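GARP domain-containing protein (Trypanosoma brucei brucei TREU927, PDB 6XZ6) acts as a trypanosome receptor for the complement regulator factor H, binding domain D5 of the bovine protein, and increases parasite transmission to tsetse flies. Local coordinates at residues A[76-79]-A[80-84]; A[50-53]-A[54-58]. All coordinates share one frame; numbering follows the deposited sequence.

Contact 1 (A[76-79]-A[80-84]); sequences AREA and ATVAY
Ala80 gives its N-H to the carbonyl O of Ala76, 3.1 Å away, within the continuous helix 67-125, while its methyl meets the guanidinium of Arg77 obliquely, NH1 lying 3.7 Å from CB of Ala80. The bends of the arginine chain at chi2 and chi3 lay it forward along the helix, which brings NH1 to that methyl, and NH2 forms a salt bridge with Glu59 of helix 4-61.

Thr81 works with both branches. Its CG2 stands at the edge of the guanidinium, near its plane and 4.1 Å from NE of Arg77, the two side chains crossing at about a right angle. OG1 lies between the backbone N and the carbonyl carbon (chi1 84°), from where it donates back to Glu78 O at 3.3 Å, coming from above the carbonyl plane. Val82 N reaches that same oxygen from the same face at 3.1 Å, so Glu78 O is gripped twice.

Val82 also turns CG2 to Glu78, whose OE1 reaches to 3.4 Å from it. Ala83 N donates to Ala79 O.

Small methyls suit the buried positions of helix 67-125: Ala76 touches both Ala58 of helix 4-61 and Glu208 of helix 165-208, Ala80 faces helix 4-61, and Ala79 and Ala83 meet Ala205 and Ala201 of helix 165-208. Val82, larger and only partly exposed, sits at the border of this packing, on Ala201.

Contact 2 (A[50-53]-A[54-58]); sequences EGKK and AAKRA
Ala54 N donates to Glu50 O at 3.1 Å in a nearly straight bond (161°), the first of four i to i+4 backbone bonds that knit 50-53 to 54-58. Ala55 N takes Gly51 O in the same way, and Lys56 N takes Lys52 O. The last, Arg57 N to Lys53 O, measures 2.9 Å. Lys53 O has a further, weak bond from Lys56 N at 3.0 Å, bent to 121°, so Lys56 N is shared between the carbonyls of Lys52 and Lys53.

These are regular turns of helix 4-61, part of the long helical bundle of this GARP-family protein, and the residue types follow its two sides. Ala54 and Ala55 turn small methyls into the bundle, where Ala54 meets Ala205 of helix 165-208 and Ala55 faces helix 67-125. Gly51 is buried too, with no side chain to accommodate.

Long lysines suit the exposed side. Lys52 and Lys56 run side by side, pointing the same way, and CE of Lys52 comes 3.7 Å from NZ of Lys56. Their extended chains bring the two like-charged NZ atoms to 4.8 Å, probably a mildly unfavourable pairing that solvent can screen. The folded chain of Lys53 instead brings its amine back along the helix to a salt bridge with Glu50, NZ of Lys53 to OE1 of Glu50 3.4 Å. Arg57 leads away from the preceding turn on an extended chain; its NH1 donates to the backbone O of Phe212, NE also has a hydrogen-bond partner beyond the two segments, and NH2 makes a long, weak ion pair with Glu214.

Contact 2 comes first along the chain, on helix 4-61, and contact 1 follows on helix 67-125, the next helix in sequence. Their centres are about 9 Å apart, so the two turns face each other across one helix-helix interface. The absence of larger side chains here is consistent with the close packing: Ala80 CB lies 3.3 Å from Gly51 O and 3.7 Å from Ala55 CB, while Ala55 CB also packs 3.6 Å from Ala76 O. Both turns also touch helix 165-208, and Ala205 meets Ala54 as well as Ala79. Three long helices thus pack closely through small residues at this part of the elongated bundle of the factor H receptor.

Contact 1 (A[76-79]-A[80-84])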
ATOM      1  N   ALA A  76      38.365 -17.558  -4.316  1.00 56.87           N
ATOM      2  CA  ALA A  76      37.084 -18.243  -4.531  1.00 54.99           C
ATOM      3  C   ALA A  76      36.389 -18.436  -3.190  1.00 54.49           C
ATOM      4  O   ALA A  76      35.163 -18.428  -3.139  1.00 53.38           O
ATOM      5  CB  ALA A  76      37.308 -19.590  -5.193  1.00 57.88           C
ATOM      6  N   ARG A  77      37.172 -18.598  -2.102  1.00 48.62           N
ATOM      7  CA  ARG A  77      36.659 -18.739  -0.736  1.00 45.55           C
ATOM      8  C   ARG A  77      36.148 -17.404  -0.238  1.00 48.13           C
ATOM      9  O   ARG A  77      35.112 -17.362   0.412  1.00 48.41           O
ATOM     10  CB  ARG A  77      37.745 -19.283   0.218  1.00 45.85           C
ATOM     11  CG  ARG A  77      37.366 -19.321   1.697  1.00 52.80           C
ATOM     12  CD  ARG A  77      36.640 -20.597   2.074  1.00 68.18           C
ATOM     13  NE  ARG A  77      35.201 -20.538   1.809  1.00 78.37           N
ATOM     14  CZ  ARG A  77      34.457 -21.587   1.475  1.00 90.04           C
ATOM     15  NH1 ARG A  77      33.152 -21.444   1.268  1.00 83.69           N
ATOM     16  NH2 ARG A  77      35.012 -22.785   1.328  1.00 65.93           N
ATOM     17  N   GLU A  78      36.872 -16.317  -0.521  1.00 43.64           N
ATOM     18  CA  GLU A  78      36.467 -14.985  -0.107  1.00 40.95           C
ATOM     19  C   GLU A  78      35.204 -14.532  -0.839  1.00 42.60           C
ATOM     20  O   GLU A  78      34.367 -13.859  -0.230  1.00 41.86           O
ATOM     21  CB  GLU A  78      37.628 -13.979  -0.218  1.00 43.72           C
ATOM     22  CG  GLU A  78      37.384 -12.636   0.481  1.00 55.52           C
ATOM     23  CD  GLU A  78      36.622 -12.614   1.799  1.00 71.47           C
ATOM     24  OE1 GLU A  78      35.585 -11.911   1.858  1.00 61.58           O
ATOM     25  OE2 GLU A  78      37.055 -13.287   2.767  1.00 62.00           O
ATOM     26  N   ALA A  79      35.034 -14.948  -2.105  1.00 37.96           N
ATOM     27  CA  ALA A  79      33.850 -14.621  -2.903  1.00 36.97           C
ATOM     28  C   ALA A  79      32.634 -15.436  -2.459  1.00 39.36           C
ATOM     29  O   ALA A  79      31.512 -14.931  -2.468  1.00 37.15           O
ATOM     30  CB  ALA A  79      34.128 -14.863  -4.368  1.00 40.07           C
ATOM     31  N   ALA A  80      32.862 -16.675  -2.017  1.00 38.14           N
ATOM     32  CA  ALA A  80      31.802 -17.575  -1.552  1.00 37.69           C
ATOM     33  C   ALA A  80      31.184 -17.023  -0.270  1.00 39.61           C
ATOM     34  O   ALA A  80      29.964 -17.149  -0.079  1.00 39.19           O
ATOM     35  CB  ALA A  80      32.361 -18.979  -1.314  1.00 39.23           C
ATOM     36  N   THR A  81      32.022 -16.387   0.590  1.00 33.97           N
ATOM     37  CA  THR A  81      31.544 -15.789   1.834  1.00 31.75           C
ATOM     38  C   THR A  81      30.881 -14.442   1.525  1.00 33.23           C
ATOM     39  O   THR A  81      29.842 -14.159   2.109  1.00 32.18           O
ATOM     40  CB  THR A  81      32.613 -15.754   2.972  1.00 43.63           C
ATOM     41  OG1 THR A  81      33.459 -14.625   2.834  1.00 52.10           O
ATOM     42  CG2 THR A  81      33.446 -17.033   3.071  1.00 39.36           C
ATOM     43  N   VAL A  82      31.411 -13.649   0.574  1.00 29.60           N
ATOM     44  CA  VAL A  82      30.767 -12.393   0.173  1.00 28.99           C
ATOM     45  C   VAL A  82      29.361 -12.666  -0.383  1.00 32.21           C
ATOM     46  O   VAL A  82      28.431 -11.942  -0.032  1.00 32.18           O
ATOM     47  CB  VAL A  82      31.644 -11.534  -0.768  1.00 35.87           C
ATOM     48  CG1 VAL A  82      30.848 -10.395  -1.409  1.00 35.63           C
ATOM     49  CG2 VAL A  82      32.860 -10.985  -0.020  1.00 36.13           C
ATOM     50  N   ALA A  83      29.188 -13.748  -1.178  1.00 28.66           N
ATOM     51  CA  ALA A  83      27.884 -14.172  -1.705  1.00 27.50           C
ATOM     52  C   ALA A  83      26.966 -14.572  -0.546  1.00 27.92           C
ATOM     53  O   ALA A  83      25.840 -14.093  -0.488  1.00 26.96           O
ATOM     54  CB  ALA A  83      28.058 -15.314  -2.689  1.00 30.26           C
ATOM     55  N   TYR A  84      27.468 -15.359   0.423  1.00 25.18           N
ATOM     56  CA  TYR A  84      26.724 -15.731   1.649  1.00 23.43           C
ATOM     57  C   TYR A  84      26.250 -14.489   2.442  1.00 25.25           C
ATOM     58  O   TYR A  84      25.081 -14.409   2.821  1.00 25.44           O
ATOM     59  CB  TYR A  84      27.545 -16.652   2.577  1.00 23.90           C
ATOM     60  CG  TYR A  84      26.867 -16.860   3.914  1.00 25.40           C
ATOM     61  CD1 TYR A  84      25.682 -17.583   4.012  1.00 26.44           C
ATOM     62  CD2 TYR A  84      27.360 -16.252   5.072  1.00 26.79           C
ATOM     63  CE1 TYR A  84      25.016 -17.719   5.232  1.00 25.68           C
ATOM     64  CE2 TYR A  84      26.688 -16.362   6.294  1.00 27.18           C
ATOM     65  CZ  TYR A  84      25.534 -17.123   6.374  1.00 35.96           C
ATOM     66  OH  TYR A  84      24.892 -17.268   7.584  1.00 41.29           O
TER

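Contact 2 (A[50-53]-A[54-58])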
ATOM      1  N   GLU A  50      25.949 -21.908  -5.027  1.00 44.90           N
ATOM      2  CA  GLU A  50      26.842 -22.099  -6.168  1.00 48.03           C
ATOM      3  C   GLU A  50      28.256 -21.614  -5.873  1.00 52.87           C
ATOM      4  O   GLU A  50      29.219 -22.271  -6.279  1.00 55.83           O
ATOM      5  CB  GLU A  50      26.289 -21.416  -7.430  1.00 51.04           C
ATOM      6  CG  GLU A  50      25.104 -22.136  -8.052  1.00 68.86           C
ATOM      7  CD  GLU A  50      24.779 -21.697  -9.468  1.00106.37           C
ATOM      8  OE1 GLU A  50      25.173 -22.416 -10.417  1.00118.67           O
ATOM      9  OE2 GLU A  50      24.133 -20.634  -9.627  1.00 94.82           O
ATOM     10  N   GLY A  51      28.371 -20.484  -5.166  1.00 46.35           N
ATOM     11  CA  GLY A  51      29.643 -19.900  -4.748  1.00 44.84           C
ATOM     12  C   GLY A  51      30.397 -20.813  -3.796  1.00 47.35           C
ATOM     13  O   GLY A  51      31.616 -20.931  -3.897  1.00 48.63           O
ATOM     14  N   LYS A  52      29.666 -21.479  -2.880  1.00 42.36           N
ATOM     15  CA  LYS A  52      30.178 -22.435  -1.894  1.00 43.86           C
ATOM     16  C   LYS A  52      30.725 -23.664  -2.610  1.00 56.26           C
ATOM     17  O   LYS A  52      31.758 -24.200  -2.198  1.00 59.85           O
ATOM     18  CB  LYS A  52      29.038 -22.843  -0.942  1.00 45.43           C
ATOM     19  CG  LYS A  52      29.356 -23.875   0.146  1.00 55.80           C
ATOM     20  CD  LYS A  52      28.204 -23.901   1.143  1.00 65.78           C
ATOM     21  CE  LYS A  52      28.004 -25.178   1.909  1.00 79.44           C
ATOM     22  NZ  LYS A  52      26.911 -25.020   2.910  1.00 80.02           N
ATOM     23  N   LYS A  53      30.019 -24.120  -3.662  1.00 54.71           N
ATOM     24  CA  LYS A  53      30.417 -25.267  -4.458  1.00 57.48           C
ATOM     25  C   LYS A  53      31.748 -24.959  -5.173  1.00 62.84           C
ATOM     26  O   LYS A  53      32.686 -25.745  -5.040  1.00 65.61           O
ATOM     27  CB  LYS A  53      29.248 -25.701  -5.377  1.00 61.60           C
ATOM     28  CG  LYS A  53      29.541 -26.034  -6.853  1.00 70.70           C
ATOM     29  CD  LYS A  53      28.560 -25.320  -7.823  1.00 80.25           C
ATOM     30  CE  LYS A  53      27.127 -25.830  -7.794  1.00 92.02           C
ATOM     31  NZ  LYS A  53      26.291 -25.219  -8.867  1.00104.00           N
ATOM     32  N   ALA A  54      31.861 -23.775  -5.806  1.00 56.86           N
ATOM     33  CA  ALA A  54      33.056 -23.307  -6.519  1.00 58.20           C
ATOM     34  C   ALA A  54      34.278 -23.235  -5.587  1.00 62.79           C
ATOM     35  O   ALA A  54      35.364 -23.689  -5.956  1.00 64.24           O
ATOM     36  CB  ALA A  54      32.783 -21.945  -7.149  1.00 58.55           C
ATOM     37  N   ALA A  55      34.079 -22.704  -4.362  1.00 57.24           N
ATOM     38  CA  ALA A  55      35.105 -22.567  -3.339  1.00 56.01           C
ATOM     39  C   ALA A  55      35.591 -23.937  -2.932  1.00 63.26           C
ATOM     40  O   ALA A  55      36.776 -24.094  -2.671  1.00 64.28           O
ATOM     41  CB  ALA A  55      34.549 -21.842  -2.134  1.00 53.47           C
ATOM     42  N   LYS A  56      34.691 -24.933  -2.913  1.00 60.90           N
ATOM     43  CA  LYS A  56      35.018 -26.311  -2.562  1.00 62.32           C
ATOM     44  C   LYS A  56      35.803 -27.010  -3.678  1.00 69.71           C
ATOM     45  O   LYS A  56      36.731 -27.762  -3.389  1.00 70.98           O
ATOM     46  CB  LYS A  56      33.763 -27.095  -2.164  1.00 64.82           C
ATOM     47  CG  LYS A  56      33.390 -26.923  -0.688  1.00 72.87           C
ATOM     48  CD  LYS A  56      32.135 -27.739  -0.346  1.00 83.26           C
ATOM     49  CE  LYS A  56      31.549 -27.440   1.012  1.00 90.15           C
ATOM     50  NZ  LYS A  56      30.189 -28.032   1.151  1.00 96.39           N
ATOM     51  N   ARG A  57      35.465 -26.723  -4.945  1.00 67.78           N
ATOM     52  CA  ARG A  57      36.134 -27.234  -6.152  1.00 70.35           C
ATOM     53  C   ARG A  57      37.553 -26.630  -6.243  1.00 76.93           C
ATOM     54  O   ARG A  57      38.495 -27.327  -6.627  1.00 79.91           O
ATOM     55  CB  ARG A  57      35.280 -26.893  -7.397  1.00 67.00           C
ATOM     56  CG  ARG A  57      35.964 -27.050  -8.741  1.00 70.02           C
ATOM     57  CD  ARG A  57      35.050 -26.641  -9.873  1.00 77.12           C
ATOM     58  NE  ARG A  57      35.762 -26.561 -11.148  1.00 88.27           N
ATOM     59  CZ  ARG A  57      35.202 -26.223 -12.308  1.00101.21           C
ATOM     60  NH1 ARG A  57      35.931 -26.184 -13.419  1.00 77.31           N
ATOM     61  NH2 ARG A  57      33.907 -25.924 -12.367  1.00 92.25           N
ATOM     62  N   ALA A  58      37.699 -25.341  -5.880  1.00 72.23           N
ATOM     63  CA  ALA A  58      38.988 -24.654  -5.878  1.00 72.61           C
ATOM     64  C   ALA A  58      39.916 -25.158  -4.759  1.00 75.64           C
ATOM     65  O   ALA A  58      41.085 -25.432  -5.015  1.00 76.94           O
ATOM     66  CB  ALA A  58      38.788 -23.151  -5.775  1.00 71.54           C
TER